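Local coordinates for protein Myo-inositol phosphohydrolase (Mitsuokella multacida, PDB 4WU3) that probably removes phosphate from inositol hexakisphosphate as a PTP-like phosphatase, and binds myo-inositol-(1,3,4,5)-tetrakisphosphate, at residues S114-V119 against D235-Y240. The protein carries 2 engineered substitutions. Numbering follows the deposited sequence.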
loop_
_atom_site.group_PDB
_atom_site.type_symbol
_atom_site.label_atom_id
_atom_site.label_comp_id
_atom_site.label_asym_id
_atom_site.label_seq_id
_atom_site.Cartn_x
_atom_site.Cartn_y
_atom_site.Cartn_z
ATOM N N SER A 114 25.777 -18.333 24.190
ATOM C CA SER A 114 26.754 -17.358 23.686
ATOM C C SER A 114 26.805 -17.293 22.150
ATOM O O SER A 114 27.278 -16.310 21.582
ATOM C CB SER A 114 28.154 -17.651 24.248
ATOM O OG SER A 114 28.589 -18.970 23.922
ATOM N N GLN A 115 26.306 -18.327 21.489
ATOM C CA GLN A 115 26.245 -18.339 20.030
ATOM C C GLN A 115 24.861 -18.013 19.452
ATOM O O GLN A 115 24.654 -18.080 18.245
ATOM C CB GLN A 115 26.721 -19.692 19.514
ATOM C CG GLN A 115 28.232 -19.762 19.446
ATOM C CD GLN A 115 28.870 -19.624 20.805
ATOM O OE1 GLN A 115 29.632 -18.700 21.072
ATOM N NE2 GLN A 115 28.586 -20.568 21.653
ATOM N N PHE A 116 23.927 -17.631 20.312
ATOM C CA PHE A 116 22.537 -17.475 19.909
ATOM C C PHE A 116 22.200 -15.989 19.800
ATOM O O PHE A 116 22.467 -15.221 20.723
ATOM C CB PHE A 116 21.635 -18.175 20.931
ATOM C CG PHE A 116 20.171 -18.133 20.595
ATOM C CD1 PHE A 116 19.597 -19.108 19.814
ATOM C CD2 PHE A 116 19.366 -17.134 21.093
ATOM C CE1 PHE A 116 18.249 -19.071 19.503
ATOM C CE2 PHE A 116 18.022 -17.097 20.796
ATOM C CZ PHE A 116 17.462 -18.066 19.997
ATOM N N TYR A 117 21.628 -15.595 18.661
ATOM C CA TYR A 117 21.229 -14.204 18.432
ATOM C C TYR A 117 19.722 -14.105 18.237
ATOM O O TYR A 117 19.172 -14.663 17.300
ATOM C CB TYR A 117 21.957 -13.612 17.218
ATOM C CG TYR A 117 23.440 -13.456 17.446
ATOM C CD1 TYR A 117 24.280 -14.554 17.385
ATOM C CD2 TYR A 117 24.004 -12.216 17.753
ATOM C CE1 TYR A 117 25.636 -14.430 17.616
ATOM C CE2 TYR A 117 25.372 -12.089 17.991
ATOM C CZ TYR A 117 26.179 -13.200 17.910
ATOM O OH TYR A 117 27.545 -13.115 18.129
ATOM N N ASP A 118 19.066 -13.407 19.153
ATOM C CA ASP A 118 17.662 -13.100 19.038
ATOM C C ASP A 118 17.542 -11.898 18.128
ATOM O O ASP A 118 18.003 -10.808 18.464
ATOM C CB ASP A 118 17.088 -12.787 20.421
ATOM C CG ASP A 118 15.659 -12.280 20.369
ATOM O OD1 ASP A 118 14.919 -12.642 19.428
ATOM O OD2 ASP A 118 15.271 -11.521 21.286
ATOM N N VAL A 119 16.950 -12.110 16.959
ATOM C CA VAL A 119 16.667 -11.022 16.043
ATOM C C VAL A 119 15.205 -10.657 16.174
ATOM O O VAL A 119 14.321 -11.343 15.642
ATOM C CB VAL A 119 16.994 -11.393 14.584
ATOM C CG1 VAL A 119 16.716 -10.220 13.659
ATOM C CG2 VAL A 119 18.451 -11.827 14.460
ATOM N N ASP A 235 30.018 -19.038 13.795
ATOM C CA ASP A 235 29.259 -20.098 14.401
ATOM C C ASP A 235 27.939 -19.578 14.961
ATOM O O ASP A 235 27.318 -20.196 15.826
ATOM C CB ASP A 235 30.093 -20.747 15.483
ATOM C CG ASP A 235 30.524 -19.771 16.543
ATOM O OD1 ASP A 235 30.557 -18.554 16.281
ATOM O OD2 ASP A 235 30.841 -20.222 17.661
ATOM N N ALA A 236 27.508 -18.434 14.467
ATOM C CA ALA A 236 26.366 -17.756 15.045
ATOM C C ALA A 236 25.062 -18.457 14.685
ATOM O O ALA A 236 24.875 -18.899 13.556
ATOM C CB ALA A 236 26.331 -16.314 14.578
ATOM N N TRP A 237 24.162 -18.556 15.652
ATOM C CA TRP A 237 22.845 -19.087 15.385
ATOM C C TRP A 237 21.862 -17.934 15.463
ATOM O O TRP A 237 21.832 -17.213 16.449
ATOM C CB TRP A 237 22.482 -20.178 16.388
ATOM C CG TRP A 237 21.174 -20.796 16.076
ATOM C CD1 TRP A 237 19.951 -20.252 16.297
ATOM C CD2 TRP A 237 20.948 -22.061 15.463
ATOM N NE1 TRP A 237 18.971 -21.094 15.862
ATOM C CE2 TRP A 237 19.555 -22.215 15.334
ATOM C CE3 TRP A 237 21.784 -23.070 14.989
ATOM C CZ2 TRP A 237 18.976 -23.353 14.777
ATOM C CZ3 TRP A 237 21.213 -24.187 14.422
ATOM C CH2 TRP A 237 19.823 -24.324 14.326
ATOM N N LEU A 238 21.083 -17.759 14.400
ATOM C CA LEU A 238 20.108 -16.676 14.300
ATOM C C LEU A 238 18.675 -17.166 14.473
ATOM O O LEU A 238 18.228 -18.081 13.790
ATOM C CB LEU A 238 20.234 -15.985 12.941
ATOM C CG LEU A 238 21.530 -15.208 12.699
ATOM C CD1 LEU A 238 21.416 -14.369 11.433
ATOM C CD2 LEU A 238 21.869 -14.323 13.885
ATOM N N HIS A 239 17.960 -16.544 15.401
ATOM C CA HIS A 239 16.555 -16.833 15.596
ATOM C C HIS A 239 15.760 -15.572 15.315
ATOM O O HIS A 239 15.875 -14.593 16.055
ATOM C CB HIS A 239 16.281 -17.298 17.029
ATOM C CG HIS A 239 14.859 -17.671 17.261
ATOM N ND1 HIS A 239 14.356 -18.907 16.923
ATOM C CD2 HIS A 239 13.811 -16.951 17.730
ATOM C CE1 HIS A 239 13.064 -18.943 17.194
ATOM N NE2 HIS A 239 12.708 -17.770 17.689
ATOM N N TYR A 240 14.979 -15.591 14.234
ATOM C CA TYR A 240 14.164 -14.450 13.838
ATOM C C TYR A 240 12.774 -14.564 14.444
ATOM O O TYR A 240 12.170 -15.651 14.482
ATOM C CB TYR A 240 14.009 -14.385 12.318
ATOM C CG TYR A 240 15.295 -14.238 11.555
ATOM C CD1 TYR A 240 15.935 -13.017 11.472
ATOM C CD2 TYR A 240 15.860 -15.322 10.896
ATOM C CE1 TYR A 240 17.117 -12.882 10.768
ATOM C CE2 TYR A 240 17.033 -15.201 10.193
ATOM C CZ TYR A 240 17.665 -13.981 10.127
ATOM O OH TYR A 240 18.854 -13.860 9.430
#
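Two neighbouring parallel strands of the mixed five-stranded sheet in the N-terminal half of this PTP-like phytase pair F116–V119 with W237–Y240, and strand 237-241 runs on toward the loop before helix 247-261, where the P-loop of a PTP-fold phosphatase is expected. The backbone ladder starts at Q115, whose O accepts from W237 N at 2.7 Å. Y117 then uses both of its backbone polar groups on this partner, its N giving to W237 O and its O receiving H239 N in a nearly straight bond (173°). V119 N gives to H239 O at 2.9 Å, and V119 carries the ladder on to H241.

On one face, F116, W237 and H239 form an aromatic cluster, with F116 and H239 packed against helix 99-108. With CG anti to the backbone N (chi1 -178°), the F116 ring reaches across to both aromatic residues of the neighbouring strand: CD1 lies 3.7 Å from W237 CD1, while CZ presses on H239 CB at 3.3 Å. The F116 ring and the five-membered ring of W237 are near parallel (13°) but slid apart, so they hardly overlap. Replacing F116 by an alanine would probably leave W237 CD1 and H239 CB without their aromatic partner and open a gap facing I105 and L106. The ring nitrogens of both neighbours are bonded to serines of strand 91-94: W237 NE1 and H239 ND1 to S92 OG, and H239 NE2 to S94 OG.

The opposite face carries Y117, L238, V119 and Y240, with helix 247-261 packed on L238 and Y240. L238 CD2 meets Y117 CB at 3.4 Å, and V119 CG1 rests 3.6 Å from Y240 CD1.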